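Local coordinates for uncharacterized protein (Bacillus cereus, PDB 5F2H) that is of unknown function but, as a member of the alpha/beta-hydrolase superfamily related to phospholipases and carboxylesterases, probably acts as a hydrolase, at residues F50-A55 against H66-A71; E188-F193 against K221-D226; V257-Q262 against E268-F273; Q275-K278 against E283-F286. All blocks are in the same frame, centred on the assembly; numbering follows the deposited sequence.

Contact 1: F50-A55 against H66-A71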
loop_
_atom_site.group_PDB
_atom_site.type_symbol
_atom_site.label_atom_id
_atom_site.label_comp_id
_atom_site.label_asym_id
_atom_site.label_seq_id
_atom_site.Cartn_x
_atom_site.Cartn_y
_atom_site.Cartn_z
ATOM N N PHE B 50 -12.209 41.528 -6.708
ATOM C CA PHE B 50 -11.105 42.296 -6.108
ATOM C C PHE B 50 -10.678 43.480 -6.967
ATOM O O PHE B 50 -10.551 44.605 -6.463
ATOM C CB PHE B 50 -9.910 41.417 -5.775
ATOM C CG PHE B 50 -10.019 40.705 -4.447
ATOM C CD1 PHE B 50 -10.902 39.653 -4.253
ATOM C CD2 PHE B 50 -9.157 41.034 -3.415
ATOM C CE1 PHE B 50 -10.988 39.007 -3.025
ATOM C CE2 PHE B 50 -9.225 40.376 -2.198
ATOM C CZ PHE B 50 -10.149 39.367 -2.000
ATOM N N LYS B 51 -10.529 43.256 -8.265
ATOM C CA LYS B 51 -10.111 44.344 -9.148
ATOM C C LYS B 51 -11.040 45.553 -9.178
ATOM O O LYS B 51 -10.609 46.667 -8.877
ATOM C CB LYS B 51 -9.828 43.855 -10.573
ATOM C CG LYS B 51 -8.614 42.955 -10.682
ATOM C CD LYS B 51 -8.355 42.520 -12.109
ATOM C CE LYS B 51 -7.111 41.637 -12.169
ATOM N NZ LYS B 51 -6.704 41.255 -13.552
ATOM N N TYR B 52 -12.306 45.354 -9.514
ATOM C CA TYR B 52 -13.198 46.502 -9.585
ATOM C C TYR B 52 -13.521 47.112 -8.216
ATOM O O TYR B 52 -13.767 48.310 -8.116
ATOM C CB TYR B 52 -14.470 46.216 -10.389
ATOM C CG TYR B 52 -15.456 45.243 -9.789
ATOM C CD1 TYR B 52 -16.324 45.644 -8.780
ATOM C CD2 TYR B 52 -15.611 43.966 -10.312
ATOM C CE1 TYR B 52 -17.265 44.768 -8.251
ATOM C CE2 TYR B 52 -16.563 43.096 -9.809
ATOM C CZ TYR B 52 -17.379 43.501 -8.774
ATOM O OH TYR B 52 -18.301 42.641 -8.235
ATOM N N ALA B 53 -13.525 46.303 -7.170
ATOM C CA ALA B 53 -13.795 46.826 -5.831
ATOM C C ALA B 53 -12.657 47.777 -5.455
ATOM O O ALA B 53 -12.891 48.896 -4.977
ATOM C CB ALA B 53 -13.905 45.694 -4.832
ATOM N N LEU B 54 -11.418 47.361 -5.722
ATOM C CA LEU B 54 -10.269 48.223 -5.407
ATOM C C LEU B 54 -10.261 49.475 -6.278
ATOM O O LEU B 54 -9.983 50.587 -5.795
ATOM C CB LEU B 54 -8.975 47.450 -5.496
ATOM C CG LEU B 54 -8.880 46.321 -4.453
ATOM C CD1 LEU B 54 -7.625 45.476 -4.627
ATOM C CD2 LEU B 54 -8.931 46.881 -3.031
ATOM N N ALA B 55 -10.670 49.308 -7.533
ATOM C CA ALA B 55 -10.724 50.423 -8.461
ATOM C C ALA B 55 -11.686 51.453 -7.937
ATOM O O ALA B 55 -11.325 52.619 -7.756
ATOM C CB ALA B 55 -11.161 49.962 -9.838
ATOM N N HIS B 66 -15.646 49.254 -16.470
ATOM C CA HIS B 66 -15.334 48.270 -17.526
ATOM C C HIS B 66 -14.817 46.935 -16.948
ATOM O O HIS B 66 -14.982 45.877 -17.555
ATOM C CB HIS B 66 -14.496 48.822 -18.677
ATOM C CG HIS B 66 -13.270 49.552 -18.251
ATOM N ND1 HIS B 66 -13.188 50.928 -18.253
ATOM C CD2 HIS B 66 -12.084 49.102 -17.784
ATOM C CE1 HIS B 66 -11.989 51.293 -17.834
ATOM N NE2 HIS B 66 -11.304 50.205 -17.534
ATOM N N VAL B 67 -14.236 46.973 -15.750
ATOM C CA VAL B 67 -13.768 45.752 -15.101
ATOM C C VAL B 67 -15.038 44.981 -14.788
ATOM O O VAL B 67 -15.173 43.821 -15.142
ATOM C CB VAL B 67 -12.986 46.035 -13.806
ATOM C CG1 VAL B 67 -12.592 44.739 -13.108
ATOM C CG2 VAL B 67 -11.744 46.842 -14.100
HETATM N N MSE B 68 -15.984 45.672 -14.158
HETATM C CA MSE B 68 -17.275 45.109 -13.794
HETATM C C MSE B 68 -17.937 44.576 -15.031
HETATM O O MSE B 68 -18.263 43.389 -15.093
HETATM C CB MSE B 68 -18.093 46.198 -13.110
HETATM C CG MSE B 68 -19.159 45.604 -12.211
HETATM SE SE MSE B 68 -19.695 46.913 -10.843
HETATM C CE MSE B 68 -20.846 45.700 -9.805
ATOM N N LYS B 69 -18.098 45.421 -16.049
ATOM C CA LYS B 69 -18.724 44.990 -17.315
ATOM C C LYS B 69 -18.147 43.702 -17.836
ATOM O O LYS B 69 -18.873 42.771 -18.149
ATOM C CB LYS B 69 -18.560 46.025 -18.428
ATOM C CG LYS B 69 -19.353 47.306 -18.275
ATOM C CD LYS B 69 -19.084 48.250 -19.440
ATOM C CE LYS B 69 -19.942 49.505 -19.342
ATOM N NZ LYS B 69 -19.666 50.462 -20.449
ATOM N N GLU B 70 -16.835 43.651 -17.948
ATOM C CA GLU B 70 -16.204 42.455 -18.459
ATOM C C GLU B 70 -16.673 41.232 -17.676
ATOM O O GLU B 70 -17.335 40.342 -18.220
ATOM C CB GLU B 70 -14.689 42.606 -18.409
ATOM C CG GLU B 70 -13.934 41.409 -18.939
ATOM C CD GLU B 70 -12.428 41.638 -18.927
ATOM O OE1 GLU B 70 -12.013 42.761 -19.275
ATOM O OE2 GLU B 70 -11.654 40.695 -18.624
ATOM N N ALA B 71 -16.362 41.230 -16.388
ATOM C CA ALA B 71 -16.722 40.145 -15.484
ATOM C C ALA B 71 -18.148 39.648 -15.626
ATOM O O ALA B 71 -18.394 38.454 -15.796
ATOM C CB ALA B 71 -16.526 40.617 -14.054
#
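Two kinds of apolar contact join Y52 to V67 and M68 where helix 44-58 packs against helix 61-74. The short helical segments run nearly antiparallel, at 158° with their axes 8.9 Å apart, and the backbones come nearest at the CA atoms of Y52 and V67, 5.6 Å apart.

The first kind is aliphatic. V67 CG1 reaches Y52 CB at 3.6 Å and lies near the plane of the tyrosine ring, at its edge; the same methyl also meets K51 CB at 3.9 Å, while the rest of the lysine chain runs extended and leads off.

The second kind uses the ring face. M68, a selenomethionine, lays its CG almost on the normal through the ring centre, 4.2 Å from the Y52 centroid, as a CH-pi contact. Its SE follows over the same ring, 23° off the normal, in a Met-aromatic contact, and CE ends 4.0 Å from Y52 CE1.

F99 and M102 of helix 97-115 also touch M68, and Y83 touches Y52. With no polar bond between the segments, the helix pair probably meets here through van der Waals and CH-pi contacts, the selenium of the substituted methionine lying over the ring where sulfur would be.

Contact 2: E188-F193 against K221-D226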
loop_
_atom_site.group_PDB
_atom_site.type_symbol
_atom_site.label_atom_id
_atom_site.label_comp_id
_atom_site.label_asym_id
_atom_site.label_seq_id
_atom_site.Cartn_x
_atom_site.Cartn_y
_atom_site.Cartn_z
ATOM N N GLU B 188 7.478 -16.912 -17.261
ATOM C CA GLU B 188 6.089 -16.995 -17.713
ATOM C C GLU B 188 5.164 -16.504 -16.618
ATOM O O GLU B 188 4.309 -15.667 -16.873
ATOM C CB GLU B 188 5.699 -18.427 -18.100
ATOM C CG GLU B 188 6.511 -19.073 -19.224
ATOM C CD GLU B 188 6.376 -18.367 -20.570
ATOM O OE1 GLU B 188 5.662 -17.342 -20.645
ATOM O OE2 GLU B 188 6.960 -18.853 -21.573
ATOM N N HIS B 189 5.331 -17.020 -15.402
ATOM C CA HIS B 189 4.493 -16.580 -14.303
ATOM C C HIS B 189 4.648 -15.095 -14.052
ATOM O O HIS B 189 3.662 -14.373 -13.901
ATOM C CB HIS B 189 4.778 -17.324 -13.001
ATOM C CG HIS B 189 4.422 -18.772 -13.039
ATOM N ND1 HIS B 189 5.359 -19.773 -12.905
ATOM C CD2 HIS B 189 3.240 -19.390 -13.260
ATOM C CE1 HIS B 189 4.764 -20.946 -13.001
ATOM N NE2 HIS B 189 3.479 -20.741 -13.228
ATOM N N TYR B 190 5.896 -14.649 -13.976
ATOM C CA TYR B 190 6.204 -13.232 -13.744
ATOM C C TYR B 190 5.651 -12.320 -14.839
ATOM O O TYR B 190 5.044 -11.299 -14.538
ATOM C CB TYR B 190 7.709 -13.023 -13.583
ATOM C CG TYR B 190 8.141 -11.570 -13.510
ATOM C CD1 TYR B 190 8.140 -10.868 -12.302
ATOM C CD2 TYR B 190 8.597 -10.917 -14.640
ATOM C CE1 TYR B 190 8.570 -9.544 -12.232
ATOM C CE2 TYR B 190 9.014 -9.597 -14.585
ATOM C CZ TYR B 190 9.006 -8.909 -13.386
ATOM O OH TYR B 190 9.429 -7.592 -13.355
ATOM N N VAL B 191 5.866 -12.674 -16.097
ATOM C CA VAL B 191 5.349 -11.845 -17.190
ATOM C C VAL B 191 3.840 -11.704 -17.039
ATOM O O VAL B 191 3.325 -10.601 -16.912
ATOM C CB VAL B 191 5.719 -12.410 -18.573
ATOM C CG1 VAL B 191 4.941 -11.708 -19.659
ATOM C CG2 VAL B 191 7.222 -12.287 -18.798
ATOM N N LYS B 192 3.145 -12.833 -17.005
ATOM C CA LYS B 192 1.695 -12.854 -16.843
ATOM C C LYS B 192 1.229 -11.938 -15.707
ATOM O O LYS B 192 0.240 -11.235 -15.843
ATOM C CB LYS B 192 1.255 -14.284 -16.576
ATOM C CG LYS B 192 -0.219 -14.480 -16.278
ATOM C CD LYS B 192 -0.495 -15.971 -16.100
ATOM C CE LYS B 192 -1.924 -16.253 -15.665
ATOM N NZ LYS B 192 -2.196 -15.694 -14.312
ATOM N N PHE B 193 1.957 -11.927 -14.598
ATOM C CA PHE B 193 1.588 -11.093 -13.470
ATOM C C PHE B 193 1.728 -9.610 -13.739
ATOM O O PHE B 193 0.825 -8.852 -13.425
ATOM C CB PHE B 193 2.403 -11.432 -12.226
ATOM C CG PHE B 193 2.040 -10.592 -11.021
ATOM C CD1 PHE B 193 2.627 -9.351 -10.824
ATOM C CD2 PHE B 193 1.114 -11.045 -10.084
ATOM C CE1 PHE B 193 2.300 -8.579 -9.717
ATOM C CE2 PHE B 193 0.793 -10.281 -8.970
ATOM C CZ PHE B 193 1.385 -9.044 -8.790
ATOM N N LYS B 221 18.402 -11.600 -16.295
ATOM C CA LYS B 221 17.486 -10.471 -16.361
ATOM C C LYS B 221 16.103 -10.869 -16.875
ATOM O O LYS B 221 15.441 -10.110 -17.574
ATOM C CB LYS B 221 18.089 -9.306 -17.171
ATOM C CG LYS B 221 19.398 -8.769 -16.582
ATOM C CD LYS B 221 19.873 -7.413 -17.115
ATOM C CE LYS B 221 20.111 -7.356 -18.619
ATOM N NZ LYS B 221 21.250 -8.199 -19.064
ATOM N N ASP B 222 15.673 -12.075 -16.524
ATOM C CA ASP B 222 14.372 -12.567 -16.942
ATOM C C ASP B 222 13.308 -12.100 -15.987
ATOM O O ASP B 222 12.122 -12.339 -16.213
ATOM C CB ASP B 222 14.373 -14.093 -17.066
ATOM C CG ASP B 222 15.096 -14.580 -18.311
ATOM O OD1 ASP B 222 15.300 -13.773 -19.250
ATOM O OD2 ASP B 222 15.385 -15.790 -18.394
ATOM N N ILE B 223 13.741 -11.413 -14.932
ATOM C CA ILE B 223 12.852 -10.904 -13.919
ATOM C C ILE B 223 13.473 -9.746 -13.170
ATOM O O ILE B 223 14.590 -9.854 -12.705
ATOM C CB ILE B 223 12.529 -12.000 -12.900
ATOM C CG1 ILE B 223 11.604 -13.016 -13.534
ATOM C CG2 ILE B 223 11.812 -11.421 -11.690
ATOM C CD1 ILE B 223 11.128 -14.055 -12.554
ATOM N N ASP B 224 12.734 -8.653 -13.038
ATOM C CA ASP B 224 13.216 -7.485 -12.338
ATOM C C ASP B 224 12.814 -7.614 -10.867
ATOM O O ASP B 224 11.624 -7.689 -10.543
ATOM C CB ASP B 224 12.599 -6.247 -12.988
ATOM C CG ASP B 224 13.277 -4.955 -12.566
ATOM O OD1 ASP B 224 14.337 -5.015 -11.903
ATOM O OD2 ASP B 224 12.777 -3.875 -12.946
ATOM N N VAL B 225 13.813 -7.623 -9.988
ATOM C CA VAL B 225 13.620 -7.771 -8.553
ATOM C C VAL B 225 14.355 -6.727 -7.739
ATOM O O VAL B 225 15.450 -6.330 -8.074
ATOM C CB VAL B 225 14.128 -9.161 -8.142
ATOM C CG1 VAL B 225 14.393 -9.278 -6.670
ATOM C CG2 VAL B 225 13.168 -10.236 -8.600
ATOM N N ASP B 226 13.739 -6.291 -6.651
ATOM C CA ASP B 226 14.336 -5.300 -5.759
ATOM C C ASP B 226 15.235 -5.945 -4.708
ATOM O O ASP B 226 16.092 -5.285 -4.148
ATOM C CB ASP B 226 13.252 -4.459 -5.074
ATOM C CG ASP B 226 12.437 -3.638 -6.066
ATOM O OD1 ASP B 226 12.505 -3.916 -7.288
ATOM O OD2 ASP B 226 11.714 -2.720 -5.617
#
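Y190, on helix 179-195, meets D222, I223 and D224 of the loop 221-226 from its CB to its hydroxyl, and the contact can be followed outward from that CB. The CB touches I223 CD1 at 3.7 Å. CG and CD2 come next, both facing I223 CG1, with the carbonyl oxygen of D222 farther off, oblique to the ring. Along the other edge of the same face, CD1 and CE1 each approach I223 CG2. This methyl makes a CH-pi contact, 3.9 Å from the Y190 centroid and 16° off the normal, displaced from the centre toward the rim. The isoleucine thus covers one face with both of its branches, its chain lying along the ring and pointing back toward the helix while the tyrosine points out toward the loop. A chi1 of 173°, with CG opposite the backbone N, extends the ring toward the loop.

At the tip, OH lies 3.5 Å from D224 CB and accepts a weak hydrogen bond from D224 N, the N-H...O angle being 146°. The D224 carboxylate heads off from the tyrosine.

The loop starts at a Schellman motif, with K221 at positive phi as the C-prime residue ending helix 209-219, and runs on into strand 227-231. I223 also touches T217 of helix 209-219. Y190 therefore ties helix 179-195 to the connection between the next helix and its strand, while V225 packs on V202 and I204 of strand 202-207.

Contact 3: V257-Q262 against E268-F273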
loop_
_atom_site.group_PDB
_atom_site.type_symbol
_atom_site.label_atom_id
_atom_site.label_comp_id
_atom_site.label_asym_id
_atom_site.label_seq_id
_atom_site.Cartn_x
_atom_site.Cartn_y
_atom_site.Cartn_z
ATOM N N VAL B 257 20.489 -13.536 3.017
ATOM C CA VAL B 257 20.724 -14.973 2.934
ATOM C C VAL B 257 20.801 -15.557 4.337
ATOM O O VAL B 257 21.406 -14.963 5.237
ATOM C CB VAL B 257 22.028 -15.269 2.182
ATOM C CG1 VAL B 257 22.298 -16.764 2.161
ATOM C CG2 VAL B 257 21.950 -14.698 0.776
ATOM N N VAL B 258 20.198 -16.726 4.509
ATOM C CA VAL B 258 20.182 -17.378 5.779
ATOM C C VAL B 258 20.529 -18.822 5.571
ATOM O O VAL B 258 20.090 -19.416 4.602
ATOM C CB VAL B 258 18.748 -17.322 6.387
ATOM C CG1 VAL B 258 18.691 -18.064 7.726
ATOM C CG2 VAL B 258 18.268 -15.881 6.564
ATOM N N CYS B 259 21.291 -19.393 6.486
ATOM C CA CYS B 259 21.636 -20.802 6.408
ATOM C C CYS B 259 22.084 -21.280 7.770
ATOM O O CYS B 259 22.668 -20.518 8.555
ATOM C CB CYS B 259 22.722 -21.078 5.399
ATOM S SG CYS B 259 23.112 -22.838 5.288
ATOM N N GLY B 260 21.783 -22.541 8.053
ATOM C CA GLY B 260 22.136 -23.153 9.323
ATOM C C GLY B 260 23.501 -23.816 9.268
ATOM O O GLY B 260 23.832 -24.507 8.297
ATOM N N ASP B 261 24.261 -23.666 10.351
ATOM C CA ASP B 261 25.610 -24.223 10.451
ATOM C C ASP B 261 25.729 -25.750 10.550
ATOM O O ASP B 261 26.828 -26.258 10.756
ATOM C CB ASP B 261 26.346 -23.580 11.624
ATOM C CG ASP B 261 25.661 -23.828 12.944
ATOM O OD1 ASP B 261 24.517 -24.336 12.941
ATOM O OD2 ASP B 261 26.261 -23.502 13.987
ATOM N N GLN B 262 24.622 -26.478 10.422
ATOM C CA GLN B 262 24.650 -27.949 10.481
ATOM C C GLN B 262 24.113 -28.522 9.171
ATOM O O GLN B 262 23.848 -29.720 9.065
ATOM C CB GLN B 262 23.768 -28.446 11.627
ATOM C CG GLN B 262 24.135 -27.898 12.997
ATOM C CD GLN B 262 25.488 -28.365 13.486
ATOM O OE1 GLN B 262 25.942 -29.458 13.149
ATOM N NE2 GLN B 262 26.104 -27.567 14.347
ATOM N N GLU B 268 28.241 -24.893 2.591
ATOM C CA GLU B 268 29.384 -24.693 1.698
ATOM C C GLU B 268 29.152 -23.680 0.575
ATOM O O GLU B 268 29.746 -22.604 0.555
ATOM C CB GLU B 268 29.712 -25.998 0.938
ATOM C CG GLU B 268 30.303 -27.175 1.713
ATOM C CD GLU B 268 31.772 -27.025 2.049
ATOM O OE1 GLU B 268 32.305 -27.924 2.726
ATOM O OE2 GLU B 268 32.404 -26.044 1.611
ATOM N N CYS B 269 28.255 -24.031 -0.344
ATOM C CA CYS B 269 27.843 -23.153 -1.432
ATOM C C CYS B 269 27.244 -21.830 -0.957
ATOM O O CYS B 269 27.413 -20.800 -1.597
ATOM C CB CYS B 269 26.833 -23.886 -2.308
ATOM S SG CYS B 269 25.382 -24.470 -1.393
ATOM N N THR B 270 26.540 -21.845 0.163
ATOM C CA THR B 270 25.946 -20.614 0.657
ATOM C C THR B 270 27.034 -19.666 1.127
ATOM O O THR B 270 26.930 -18.459 0.937
ATOM C CB THR B 270 24.941 -20.847 1.800
ATOM O OG1 THR B 270 23.900 -21.722 1.353
ATOM C CG2 THR B 270 24.338 -19.523 2.256
ATOM N N GLN B 271 28.094 -20.197 1.721
ATOM C CA GLN B 271 29.169 -19.314 2.192
ATOM C C GLN B 271 30.039 -18.862 1.016
ATOM O O GLN B 271 30.504 -17.733 1.017
ATOM C CB GLN B 271 29.982 -19.951 3.320
ATOM C CG GLN B 271 30.794 -18.931 4.102
ATOM C CD GLN B 271 31.397 -19.498 5.379
ATOM O OE1 GLN B 271 31.534 -18.789 6.380
ATOM N NE2 GLN B 271 31.687 -20.794 5.377
ATOM N N GLN B 272 30.209 -19.709 -0.002
ATOM C CA GLN B 272 30.993 -19.335 -1.193
ATOM C C GLN B 272 30.271 -18.209 -1.908
ATOM O O GLN B 272 30.891 -17.279 -2.412
ATOM C CB GLN B 272 31.104 -20.484 -2.186
ATOM C CG GLN B 272 31.775 -21.732 -1.655
ATOM C CD GLN B 272 31.754 -22.854 -2.669
ATOM O OE1 GLN B 272 31.446 -22.633 -3.841
ATOM N NE2 GLN B 272 32.074 -24.069 -2.225
ATOM N N PHE B 273 28.951 -18.326 -1.975
ATOM C CA PHE B 273 28.132 -17.326 -2.619
ATOM C C PHE B 273 28.262 -15.995 -1.900
ATOM O O PHE B 273 28.534 -14.969 -2.521
ATOM C CB PHE B 273 26.697 -17.818 -2.688
ATOM C CG PHE B 273 25.718 -16.798 -3.195
ATOM C CD1 PHE B 273 25.748 -16.386 -4.514
ATOM C CD2 PHE B 273 24.677 -16.358 -2.391
ATOM C CE1 PHE B 273 24.830 -15.472 -4.998
ATOM C CE2 PHE B 273 23.749 -15.455 -2.870
ATOM C CZ PHE B 273 23.824 -15.016 -4.181
#
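T270 OG1 is the polar atom held at this contact, where the threonine faces V257 and C259: it is hydrogen-bonded to C266 O, one turn earlier, and more weakly to P233 O. With chi1 at -58°, OG1 sits beside the backbone N and CG2 opposite it, which leaves the methyl to do the touching across the contact.

T270 CG2 meets V257 CG1 at 3.4 Å and C259 CB at 3.9 Å, bridging two residues whose CB atoms both point from strand 254-260 toward helix 267-279. V258, between them, points away, as strand alternation requires. The valine's other branch, CG2, approaches F273 CE2 at 4.1 Å, near the plane of the ring and at its edge; the phenylalanine therefore comes rim-first to the valine.

The short axes of strand and helix lie 9.2 Å apart at 147°, the near-reversal of direction expected in a beta-alpha-beta crossover, here 254-260, 267-279, 284-289. F228 of strand 227-231 touches both V257 and F273, and F286 of strand 284-289 touches T270.

All four touching residues are buried. Across the segments the contact rests on apolar groups, while the threonine hydroxyl is satisfied chiefly by C266 O, with P233 O a weak second partner, so its burial probably costs little.

Contact 4: Q275-K278 against E283-F286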
loop_
_atom_site.group_PDB
_atom_site.type_symbol
_atom_site.label_atom_id
_atom_site.label_comp_id
_atom_site.label_asym_id
_atom_site.label_seq_id
_atom_site.Cartn_x
_atom_site.Cartn_y
_atom_site.Cartn_z
ATOM N N GLN B 275 30.633 -14.978 -0.192
ATOM C CA GLN B 275 31.993 -14.489 -0.421
ATOM C C GLN B 275 32.047 -13.631 -1.692
ATOM O O GLN B 275 32.608 -12.538 -1.686
ATOM C CB GLN B 275 32.959 -15.671 -0.534
ATOM C CG GLN B 275 34.400 -15.307 -0.825
ATOM C CD GLN B 275 35.038 -14.421 0.231
ATOM O OE1 GLN B 275 34.424 -14.065 1.237
ATOM N NE2 GLN B 275 36.298 -14.063 -0.003
ATOM N N VAL B 276 31.424 -14.118 -2.762
ATOM C CA VAL B 276 31.389 -13.380 -4.011
ATOM C C VAL B 276 30.600 -12.076 -3.819
ATOM O O VAL B 276 31.004 -11.029 -4.318
ATOM C CB VAL B 276 30.761 -14.195 -5.152
ATOM C CG1 VAL B 276 30.682 -13.347 -6.405
ATOM C CG2 VAL B 276 31.545 -15.473 -5.407
ATOM N N LEU B 277 29.474 -12.133 -3.100
ATOM C CA LEU B 277 28.672 -10.929 -2.866
ATOM C C LEU B 277 29.512 -9.851 -2.192
ATOM O O LEU B 277 29.274 -8.668 -2.410
ATOM C CB LEU B 277 27.428 -11.205 -2.000
ATOM C CG LEU B 277 26.330 -12.159 -2.478
ATOM C CD1 LEU B 277 25.200 -12.145 -1.460
ATOM C CD2 LEU B 277 25.766 -11.778 -3.832
ATOM N N LYS B 278 30.457 -10.263 -1.346
ATOM C CA LYS B 278 31.350 -9.319 -0.653
ATOM C C LYS B 278 32.442 -8.810 -1.633
ATOM O O LYS B 278 32.743 -7.610 -1.691
ATOM C CB LYS B 278 31.997 -9.975 0.571
ATOM C CG LYS B 278 32.939 -9.050 1.320
ATOM C CD LYS B 278 33.627 -9.715 2.507
ATOM C CE LYS B 278 34.635 -8.752 3.139
ATOM N NZ LYS B 278 35.369 -9.315 4.306
ATOM N N GLU B 283 25.321 -4.935 -1.699
ATOM C CA GLU B 283 24.716 -4.722 -0.381
ATOM C C GLU B 283 23.913 -5.998 -0.013
ATOM O O GLU B 283 23.051 -6.451 -0.767
ATOM C CB GLU B 283 23.868 -3.440 -0.341
ATOM C CG GLU B 283 23.675 -2.895 1.072
ATOM C CD GLU B 283 22.926 -1.568 1.114
ATOM O OE1 GLU B 283 22.578 -1.038 0.034
ATOM O OE2 GLU B 283 22.705 -1.044 2.232
ATOM N N HIS B 284 24.254 -6.627 1.106
ATOM C CA HIS B 284 23.553 -7.839 1.516
ATOM C C HIS B 284 23.760 -8.097 2.996
ATOM O O HIS B 284 24.423 -7.320 3.684
ATOM C CB HIS B 284 24.071 -9.053 0.750
ATOM C CG HIS B 284 25.447 -9.477 1.155
ATOM N ND1 HIS B 284 26.588 -9.011 0.538
ATOM C CD2 HIS B 284 25.866 -10.326 2.125
ATOM C CE1 HIS B 284 27.648 -9.560 1.104
ATOM N NE2 HIS B 284 27.237 -10.357 2.072
ATOM N N GLU B 285 23.201 -9.203 3.477
ATOM C CA GLU B 285 23.340 -9.577 4.872
ATOM C C GLU B 285 23.148 -11.082 5.053
ATOM O O GLU B 285 22.086 -11.622 4.775
ATOM C CB GLU B 285 22.375 -8.768 5.732
ATOM C CG GLU B 285 22.475 -9.066 7.215
ATOM C CD GLU B 285 21.663 -8.104 8.051
ATOM O OE1 GLU B 285 21.483 -6.943 7.614
ATOM O OE2 GLU B 285 21.254 -8.495 9.165
ATOM N N PHE B 286 24.204 -11.751 5.508
ATOM C CA PHE B 286 24.194 -13.194 5.724
ATOM C C PHE B 286 24.016 -13.508 7.180
ATOM O O PHE B 286 24.651 -12.896 8.039
ATOM C CB PHE B 286 25.476 -13.811 5.182
ATOM C CG PHE B 286 25.635 -15.267 5.485
ATOM C CD1 PHE B 286 24.628 -16.172 5.173
ATOM C CD2 PHE B 286 26.870 -15.762 5.879
ATOM C CE1 PHE B 286 24.798 -17.529 5.394
ATOM C CE2 PHE B 286 27.060 -17.118 6.079
ATOM C CZ PHE B 286 26.020 -18.005 5.839
#
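L277 and H284 carry the contact between the end of helix 267-279 and the start of strand 284-289. Along the helical segment, Q275 points away from the strand, but its carbonyl oxygen accepts a weak bond from K278 N. L277 turns inward. Its CB lies over one face of the H284 imidazole, 3.5 Å from ND1, while CD1 makes a CH-pi contact 4.0 Å from the centroid, 20° off the normal and shifted toward the rim near CG. The leucine thus covers that face with two carbons, the distal one sitting 3.7 Å from H284 CG. At K278 the interaction becomes slight: its N is 3.8 Å from H284 CE1, in an oblique position, and its CB is 4.4 Å from the same CE1, after which the extended chain leads away.

On the strand side, H284 chi1 of 71°, with CG between the backbone N and carbonyl carbon, brings the imidazole over to the leucine, and V274 touches it too. ND1 is hydrogen-bonded to I282 O, just before the strand, which probably helps to hold the ring's rotation and implies that ND1 carries the proton there. E285 points away from the helix and touches Y310 of helix 300-313.

The chemistry is therefore divided: the imidazole offers a face to aliphatic carbon, while its ND1 is occupied by I282 O in the loop that leads from the helix into the second strand of the beta-alpha-beta unit.

In the fold
Contact 1 belongs to the all-helical N-terminal part, its centre 71 Å or more from those of contacts 3 and 4, and the other three lie in the alpha/beta-hydrolase part. Contacts 3 and 4 share helix 267-279 and reach neighbouring strands of one sheet; they touch through V257 N and E285 O, a probable hydrogen bond at 3.1 Å. Contact 3 is the buried one, between helix and sheet, whereas the others are partly buried. Contact 2 lies about 8 Å from contact 4 (nearest atoms). Aromatic faces meet aliphatic or selenium-bearing chains in contacts 1, 2 and 4, but contact 3 uses a methyl and a ring edge, and contact 2 alone adds a weak hydrogen bond between its segments.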